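Response regulator receiver domain protein (CheY) (Rhodospirillum rubrum, PDB 3HEB) probably acts as a two-component response-regulator receiver domain, taking up a phosphoryl group on an aspartate and switching state in a signalling pathway. Local coordinates at residues V5-I10 and A60-L65; R89-I94 and M139-T144; F36-S41 and L69-G74. All blocks are in the same frame, centred on the assembly; numbering follows the deposited sequence.

Interaction 1. Residues V5-I10 and A60-L65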
loop_
_atom_site.group_PDB
_atom_site.type_symbol
_atom_site.label_atom_id
_atom_site.label_comp_id
_atom_site.label_asym_id
_atom_site.label_seq_id
_atom_site.Cartn_x
_atom_site.Cartn_y
_atom_site.Cartn_z
ATOM N N VAL A 5 -4.370 10.406 13.124
ATOM C CA VAL A 5 -3.465 9.940 12.027
ATOM C C VAL A 5 -2.716 11.119 11.406
ATOM O O VAL A 5 -3.319 12.064 10.893
ATOM C CB VAL A 5 -4.259 9.210 10.927
ATOM C CG1 VAL A 5 -3.297 8.602 9.899
ATOM C CG2 VAL A 5 -5.136 8.134 11.545
ATOM N N THR A 6 -1.392 11.066 11.461
ATOM C CA THR A 6 -0.568 12.137 10.921
ATOM C C THR A 6 0.088 11.755 9.597
ATOM O O THR A 6 0.621 10.648 9.449
ATOM C CB THR A 6 0.563 12.508 11.891
ATOM O OG1 THR A 6 1.374 11.351 12.125
ATOM C CG2 THR A 6 0.015 12.985 13.205
ATOM N N ILE A 7 0.045 12.669 8.636
ATOM C CA ILE A 7 0.687 12.434 7.350
ATOM C C ILE A 7 2.042 13.128 7.402
ATOM O O ILE A 7 2.108 14.336 7.625
ATOM C CB ILE A 7 -0.140 13.015 6.193
ATOM C CG1 ILE A 7 -1.494 12.300 6.129
ATOM C CG2 ILE A 7 0.618 12.864 4.892
ATOM C CD1 ILE A 7 -2.444 12.868 5.121
ATOM N N VAL A 8 3.117 12.363 7.239
ATOM C CA VAL A 8 4.458 12.933 7.263
ATOM C C VAL A 8 4.964 13.044 5.832
ATOM O O VAL A 8 5.249 12.036 5.192
ATOM C CB VAL A 8 5.438 12.054 8.074
ATOM C CG1 VAL A 8 6.826 12.666 8.032
ATOM C CG2 VAL A 8 4.974 11.927 9.516
HETATM N N MSE A 9 5.065 14.269 5.325
HETATM C CA MSE A 9 5.530 14.481 3.958
HETATM C C MSE A 9 7.026 14.799 3.899
HETATM O O MSE A 9 7.477 15.822 4.418
HETATM C CB MSE A 9 4.718 15.606 3.299
HETATM C CG MSE A 9 5.137 15.963 1.875
HETATM SE SE MSE A 9 3.991 17.126 1.071
HETATM C CE MSE A 9 4.228 18.567 2.083
ATOM N N ILE A 10 7.787 13.898 3.282
ATOM C CA ILE A 10 9.231 14.072 3.125
ATOM C C ILE A 10 9.514 14.408 1.651
ATOM O O ILE A 10 9.679 13.529 0.798
ATOM C CB ILE A 10 9.995 12.791 3.544
ATOM C CG1 ILE A 10 9.597 12.396 4.975
ATOM C CG2 ILE A 10 11.508 13.031 3.456
ATOM C CD1 ILE A 10 10.173 11.058 5.432
ATOM N N ALA A 60 0.167 6.735 14.752
ATOM C CA ALA A 60 -0.562 6.311 13.574
ATOM C C ALA A 60 -0.172 7.354 12.547
ATOM O O ALA A 60 -0.665 8.476 12.586
ATOM C CB ALA A 60 -2.068 6.338 13.836
ATOM N N GLN A 61 0.718 6.985 11.632
ATOM C CA GLN A 61 1.203 7.923 10.625
ATOM C C GLN A 61 1.458 7.292 9.259
ATOM O O GLN A 61 1.873 6.145 9.163
ATOM C CB GLN A 61 2.500 8.548 11.136
ATOM C CG GLN A 61 3.458 7.485 11.649
ATOM C CD GLN A 61 4.696 8.044 12.291
ATOM O OE1 GLN A 61 4.740 9.210 12.663
ATOM N NE2 GLN A 61 5.712 7.197 12.446
ATOM N N LEU A 62 1.199 8.062 8.207
ATOM C CA LEU A 62 1.439 7.619 6.837
ATOM C C LEU A 62 2.588 8.509 6.372
ATOM O O LEU A 62 2.594 9.707 6.650
ATOM C CB LEU A 62 0.215 7.864 5.942
ATOM C CG LEU A 62 0.492 7.667 4.439
ATOM C CD1 LEU A 62 0.026 6.288 4.004
ATOM C CD2 LEU A 62 -0.227 8.708 3.635
ATOM N N VAL A 63 3.561 7.937 5.670
ATOM C CA VAL A 63 4.676 8.742 5.205
ATOM C C VAL A 63 4.819 8.808 3.692
ATOM O O VAL A 63 4.853 7.780 3.005
ATOM C CB VAL A 63 6.009 8.247 5.805
ATOM C CG1 VAL A 63 5.945 8.295 7.324
ATOM C CG2 VAL A 63 6.290 6.846 5.354
ATOM N N LEU A 64 4.866 10.037 3.183
ATOM C CA LEU A 64 5.065 10.285 1.761
ATOM C C LEU A 64 6.553 10.531 1.643
ATOM O O LEU A 64 7.093 11.411 2.309
ATOM C CB LEU A 64 4.307 11.527 1.301
ATOM C CG LEU A 64 2.913 11.235 0.772
ATOM C CD1 LEU A 64 3.021 10.290 -0.426
ATOM C CD2 LEU A 64 2.072 10.616 1.884
ATOM N N LEU A 65 7.218 9.758 0.801
ATOM C CA LEU A 65 8.656 9.897 0.670
ATOM C C LEU A 65 9.163 9.989 -0.758
ATOM O O LEU A 65 8.850 9.150 -1.602
ATOM C CB LEU A 65 9.340 8.725 1.391
ATOM C CG LEU A 65 10.870 8.604 1.414
ATOM C CD1 LEU A 65 11.495 9.730 2.226
ATOM C CD2 LEU A 65 11.248 7.250 2.006
#
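Ile10 and Leu65 fit closely side by side on neighbouring strands: Leu65 CD1 lies 3.5 Å from Ile10 CG2 and also touches Ile10 CB and CD1, so one methyl fills the fork of the isoleucine. Leu65 can do this because its CG lies anti to the backbone N (chi1 180°), carrying the branched end alongside its partner. Two residues back, on the same face, the smaller valines mesh: Val63 CG1 rests 3.9 Å from Val8 CB. Branching at CB, as in Val8 and Ile10, suits an extended backbone and broadens the side chain close to the sheet. At the start of the strands the face turns polar. Thr6 OG1 lies against Gln61 CB at 3.2 Å, and the Gln61 side chain runs on extended past Val8 CG2; its OE1 is buried without a partner in the model, while NE2 makes a weak bond to Ser90 OG.

The other face carries Ile7, Met9 (present as selenomethionine), Leu62 and Leu64. Here the fit is diagonal, with Ile7 CG2 4.0 Å from Leu64 CD2 and more loosely against Leu62 CD2. Phe136 and Leu132 of helix 122-136 cover this surface, which suits large aliphatic groups.

Between the faces, five N-H...O=C bonds join 5-10 to 60-65, alternating in direction. The bond from Val8 N to Leu62 O is 2.8 Å long and nearly straight at 170°. Val5 and Ala60 close the outer end, Val5 CG2 approaching Ala60 CB at 4.2 Å.

Two central strands running side by side, 18° apart in direction and lined mainly with aliphatic side chains, apart from the polar Thr6 and Gln61 at their start, form the heart of the CheY-like receiver fold, a parallel sheet of strand order 2-1-3-4-5; Asp66, the predicted phosphorylation site, directly follows strand 61-65.

Interaction 2. Residues R89-I94 and M139-T144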
loop_
_atom_site.group_PDB
_atom_site.type_symbol
_atom_site.label_atom_id
_atom_site.label_comp_id
_atom_site.label_asym_id
_atom_site.label_seq_id
_atom_site.Cartn_x
_atom_site.Cartn_y
_atom_site.Cartn_z
ATOM N N ARG A 89 5.528 -0.482 11.144
ATOM C CA ARG A 89 4.122 -0.730 10.868
ATOM C C ARG A 89 3.490 0.460 10.151
ATOM O O ARG A 89 2.364 0.375 9.661
ATOM C CB ARG A 89 3.376 -1.020 12.166
ATOM C CG ARG A 89 1.988 -1.598 11.962
ATOM C CD ARG A 89 1.334 -1.895 13.295
ATOM N NE ARG A 89 1.983 -3.005 13.988
ATOM C CZ ARG A 89 1.841 -3.246 15.285
ATOM N NH1 ARG A 89 1.082 -2.454 16.025
ATOM N NH2 ARG A 89 2.448 -4.279 15.843
ATOM N N SER A 90 4.221 1.568 10.092
ATOM C CA SER A 90 3.739 2.768 9.434
ATOM C C SER A 90 3.797 2.586 7.934
ATOM O O SER A 90 4.862 2.278 7.381
ATOM C CB SER A 90 4.596 3.974 9.812
ATOM O OG SER A 90 4.382 4.373 11.147
ATOM N N PRO A 91 2.651 2.750 7.250
ATOM C CA PRO A 91 2.657 2.597 5.796
ATOM C C PRO A 91 3.533 3.667 5.154
ATOM O O PRO A 91 3.513 4.831 5.553
ATOM C CB PRO A 91 1.178 2.735 5.416
ATOM C CG PRO A 91 0.606 3.531 6.530
ATOM C CD PRO A 91 1.280 2.953 7.743
ATOM N N VAL A 92 4.314 3.264 4.167
ATOM C CA VAL A 92 5.179 4.201 3.486
ATOM C C VAL A 92 4.810 4.228 2.021
ATOM O O VAL A 92 4.773 3.190 1.369
ATOM C CB VAL A 92 6.655 3.803 3.621
ATOM C CG1 VAL A 92 7.534 4.827 2.912
ATOM C CG2 VAL A 92 7.027 3.710 5.088
ATOM N N VAL A 93 4.535 5.423 1.512
ATOM C CA VAL A 93 4.181 5.589 0.114
ATOM C C VAL A 93 5.305 6.352 -0.559
ATOM O O VAL A 93 5.543 7.523 -0.261
ATOM C CB VAL A 93 2.836 6.360 -0.039
ATOM C CG1 VAL A 93 2.572 6.681 -1.496
ATOM C CG2 VAL A 93 1.688 5.517 0.505
ATOM N N ILE A 94 6.022 5.675 -1.449
ATOM C CA ILE A 94 7.111 6.314 -2.162
ATOM C C ILE A 94 6.485 7.158 -3.250
ATOM O O ILE A 94 5.634 6.686 -3.999
ATOM C CB ILE A 94 8.051 5.294 -2.827
ATOM C CG1 ILE A 94 8.690 4.384 -1.773
ATOM C CG2 ILE A 94 9.116 6.026 -3.615
ATOM C CD1 ILE A 94 9.549 5.117 -0.771
HETATM N N MSE A 139 -8.513 3.693 3.509
HETATM C CA MSE A 139 -7.675 2.656 4.109
HETATM C C MSE A 139 -7.523 2.781 5.618
HETATM O O MSE A 139 -7.826 3.823 6.199
HETATM C CB MSE A 139 -6.271 2.672 3.468
HETATM C CG MSE A 139 -5.423 3.904 3.768
HETATM SE SE MSE A 139 -3.835 3.948 2.867
HETATM C CE MSE A 139 -2.784 3.190 4.050
ATOM N N GLN A 140 -7.060 1.703 6.245
ATOM C CA GLN A 140 -6.806 1.685 7.685
ATOM C C GLN A 140 -5.314 1.962 7.905
ATOM O O GLN A 140 -4.470 1.269 7.339
ATOM C CB GLN A 140 -7.122 0.308 8.268
ATOM C CG GLN A 140 -8.572 -0.102 8.221
ATOM C CD GLN A 140 -9.355 0.406 9.407
ATOM O OE1 GLN A 140 -10.540 0.104 9.549
ATOM N NE2 GLN A 140 -8.700 1.175 10.275
ATOM N N VAL A 141 -4.993 2.978 8.705
ATOM C CA VAL A 141 -3.600 3.297 9.023
ATOM C C VAL A 141 -3.409 2.844 10.462
ATOM O O VAL A 141 -4.027 3.383 11.371
ATOM C CB VAL A 141 -3.301 4.810 8.938
ATOM C CG1 VAL A 141 -1.863 5.064 9.332
ATOM C CG2 VAL A 141 -3.534 5.314 7.527
ATOM N N PRO A 142 -2.536 1.852 10.691
ATOM C CA PRO A 142 -2.299 1.340 12.042
ATOM C C PRO A 142 -1.332 2.162 12.876
ATOM O O PRO A 142 -0.610 3.013 12.351
ATOM C CB PRO A 142 -1.742 -0.045 11.767
ATOM C CG PRO A 142 -0.817 0.247 10.599
ATOM C CD PRO A 142 -1.691 1.137 9.711
ATOM N N GLU A 143 -1.341 1.896 14.180
ATOM C CA GLU A 143 -0.431 2.539 15.120
ATOM C C GLU A 143 0.743 1.573 15.193
ATOM O O GLU A 143 0.571 0.370 15.011
ATOM C CB GLU A 143 -1.050 2.654 16.515
ATOM C CG GLU A 143 -2.258 3.567 16.611
ATOM C CD GLU A 143 -2.959 3.455 17.951
ATOM O OE1 GLU A 143 -3.404 2.339 18.287
ATOM O OE2 GLU A 143 -3.065 4.473 18.665
ATOM N N THR A 144 1.930 2.095 15.457
ATOM C CA THR A 144 3.121 1.267 15.552
ATOM C C THR A 144 3.192 0.581 16.917
ATOM O O THR A 144 2.362 0.834 17.789
ATOM C CB THR A 144 4.373 2.128 15.356
ATOM O OG1 THR A 144 4.343 3.214 16.287
ATOM C CG2 THR A 144 4.426 2.682 13.931
HETATM O O HOH W 1 1.835 4.025 12.013
#
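The flat guanidinium of Arg89 meets Glu143 O at its edge: NH1 donates to this backbone oxygen over 3.0 Å at 151°, with the oxygen 20° out of the guanidinium plane. The carbonyl carbon of Thr144 approaches the same group obliquely. Arg89 CG lies anti to the backbone N (chi1 -167°) and the chain bends at chi3, which brings NH1 back to Glu143 O while NH2 forms a salt bridge with Asp109 of the second subunit. An alanine here is likely to leave both Glu143 O and that aspartate without this partner and to uncover one side of Pro142.

The proline rings supply compact, rigid surfaces. Pro142 CG packs 3.6 Å from Arg89 CG, and Pro142 CD faces Pro91 CD at 4.0 Å. Val141 CG1 crosses Pro91 CG at roughly a right angle, and the methyl of selenomethionine Met139 reaches the same atom. Small and polar, Ser90 suits the turn before the strand: its OG donates to a water that in turn donates to Pro142 O. Ser90 OG also touches Thr144 CG2 at 3.3 Å.

Tyr108 of the second subunit packs on Pro142, placing the contact at the dimer interface. Within the chain, the segment 139-144, following helix 122-136, runs across the entry to strand 92-96, which lies between strands 61-65 and 114-117.

Interaction 3. Residues F36-S41 and L69-G74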
loop_
_atom_site.group_PDB
_atom_site.type_symbol
_atom_site.label_atom_id
_atom_site.label_comp_id
_atom_site.label_asym_id
_atom_site.label_seq_id
_atom_site.Cartn_x
_atom_site.Cartn_y
_atom_site.Cartn_z
ATOM N N PHE A 36 8.884 17.866 5.899
ATOM C CA PHE A 36 10.328 17.940 6.086
ATOM C C PHE A 36 10.947 18.056 4.699
ATOM O O PHE A 36 10.618 17.272 3.805
ATOM C CB PHE A 36 10.855 16.683 6.790
ATOM C CG PHE A 36 10.321 16.502 8.178
ATOM C CD1 PHE A 36 10.645 17.408 9.186
ATOM C CD2 PHE A 36 9.449 15.462 8.467
ATOM C CE1 PHE A 36 10.100 17.283 10.460
ATOM C CE2 PHE A 36 8.896 15.324 9.734
ATOM C CZ PHE A 36 9.220 16.238 10.736
ATOM N N THR A 37 11.835 19.030 4.512
ATOM C CA THR A 37 12.468 19.214 3.215
ATOM C C THR A 37 13.831 18.542 3.098
ATOM O O THR A 37 14.500 18.666 2.076
ATOM C CB THR A 37 12.590 20.713 2.851
ATOM O OG1 THR A 37 13.323 21.408 3.865
ATOM C CG2 THR A 37 11.208 21.327 2.728
ATOM N N ASP A 38 14.237 17.839 4.149
ATOM C CA ASP A 38 15.504 17.104 4.147
ATOM C C ASP A 38 15.296 15.823 4.949
ATOM O O ASP A 38 14.429 15.770 5.819
ATOM C CB ASP A 38 16.636 17.941 4.759
ATOM C CG ASP A 38 16.452 18.186 6.239
ATOM O OD1 ASP A 38 16.587 17.236 7.033
ATOM O OD2 ASP A 38 16.167 19.340 6.612
ATOM N N GLY A 39 16.089 14.798 4.650
ATOM C CA GLY A 39 15.956 13.527 5.341
ATOM C C GLY A 39 16.393 13.504 6.792
ATOM O O GLY A 39 15.862 12.723 7.584
ATOM N N THR A 40 17.364 14.348 7.139
ATOM C CA THR A 40 17.901 14.430 8.498
ATOM C C THR A 40 16.832 14.765 9.525
ATOM O O THR A 40 16.609 14.022 10.480
ATOM C CB THR A 40 19.014 15.502 8.584
ATOM O OG1 THR A 40 20.142 15.079 7.809
ATOM C CG2 THR A 40 19.449 15.730 10.024
ATOM N N SER A 41 16.179 15.902 9.327
ATOM C CA SER A 41 15.134 16.350 10.228
ATOM C C SER A 41 13.987 15.355 10.227
ATOM O O SER A 41 13.355 15.131 11.260
ATOM C CB SER A 41 14.631 17.730 9.804
ATOM O OG SER A 41 14.252 17.736 8.443
ATOM N N LEU A 69 16.365 13.189 -2.186
ATOM C CA LEU A 69 16.549 14.195 -1.154
ATOM C C LEU A 69 17.943 14.808 -1.264
ATOM O O LEU A 69 18.859 14.184 -1.803
ATOM C CB LEU A 69 16.338 13.562 0.218
ATOM C CG LEU A 69 14.934 12.963 0.359
ATOM C CD1 LEU A 69 14.825 12.188 1.665
ATOM C CD2 LEU A 69 13.885 14.080 0.282
ATOM N N PRO A 70 18.120 16.038 -0.750
ATOM C CA PRO A 70 19.388 16.769 -0.783
ATOM C C PRO A 70 20.524 16.285 0.117
ATOM O O PRO A 70 21.699 16.457 -0.218
ATOM C CB PRO A 70 18.963 18.190 -0.436
ATOM C CG PRO A 70 17.885 17.960 0.548
ATOM C CD PRO A 70 17.077 16.861 -0.108
ATOM N N ASP A 71 20.189 15.683 1.248
ATOM C CA ASP A 71 21.214 15.234 2.176
ATOM C C ASP A 71 21.405 13.727 2.228
ATOM O O ASP A 71 22.377 13.245 2.816
ATOM C CB ASP A 71 20.909 15.774 3.572
ATOM C CG ASP A 71 19.514 15.410 4.045
ATOM O OD1 ASP A 71 18.728 14.870 3.236
ATOM O OD2 ASP A 71 19.202 15.670 5.234
HETATM N N MSE A 72 20.487 12.986 1.612
HETATM C CA MSE A 72 20.574 11.525 1.581
HETATM C C MSE A 72 19.627 11.024 0.508
HETATM O O MSE A 72 19.140 11.807 -0.310
HETATM C CB MSE A 72 20.189 10.916 2.950
HETATM C CG MSE A 72 18.776 11.261 3.475
HETATM SE SE MSE A 72 18.449 10.701 5.187
HETATM C CE MSE A 72 19.362 11.863 6.082
ATOM N N THR A 73 19.385 9.720 0.496
ATOM C CA THR A 73 18.442 9.145 -0.448
ATOM C C THR A 73 17.304 8.586 0.380
ATOM O O THR A 73 17.527 7.993 1.432
ATOM C CB THR A 73 19.047 7.999 -1.279
ATOM O OG1 THR A 73 18.026 7.465 -2.141
ATOM C CG2 THR A 73 19.593 6.899 -0.372
ATOM N N GLY A 74 16.082 8.795 -0.091
ATOM C CA GLY A 74 14.926 8.309 0.629
ATOM C C GLY A 74 14.889 6.802 0.811
ATOM O O GLY A 74 14.213 6.307 1.723
#
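Hydrogen bonds to Asp71 dominate the contact with the start of helix 39-47. Its OD1 takes the backbone N-H of Gly39 through the syn lone pair at 3.0 Å. Its OD2 accepts twice from one face of the carboxylate plane: from Thr40 N on the syn side at 3.0 Å, and from Thr40 OG1 on the anti side at 2.8 Å. These three bonds fix the carboxylate's rotation.

Within 36-41, Asp38 is the N-cap: its OD1 accepts from Ser41 N at 2.7 Å and from Ser41 OG at 2.8 Å. An aspartate, with its short acidic side chain, suits this position.

The closeness of two acids, Asp38 OD1 and Asp71 OD2 3.5 Å apart, probably carries a cost; their carboxylates are turned 81° to each other.

Van der Waals contacts with the backbone of the helix start complete the fit. Met72, a selenomethionine bent at chi3 (75°), lays its CE 3.4 Å from Thr40 N, its SE passing over Gly39, which has no side chain to obstruct it. Leu69 CD1 touches Gly39 CA at 4.1 Å.

Two carboxylates share the N-terminal turn, so its N-H groups and the positive end of the helix dipole probably offset the repulsion between them and help both to stay ionised.

Interactions 1 and 2 share the sheet, their centres 8 Å apart: Val63 O faces Val93 N at 2.8 Å, probably a hydrogen bond, so strand 92-96 extends the pairing of strands 6-10 and 61-65. Interaction 3 lies about 15 Å from interaction 1, centre to centre, and is tied to it through Met9 O and Phe36 N, probably hydrogen-bonded, and by Ile10 CG2 packing 3.9 Å from Leu69 CD1. Interactions 2 and 3 do not touch; their centres are 20 Å apart, on opposite sides of the chain's centre. Asp66, the predicted phosphorylation site, follows 60-65 at once and comes a few residues before 69-74 of interaction 3.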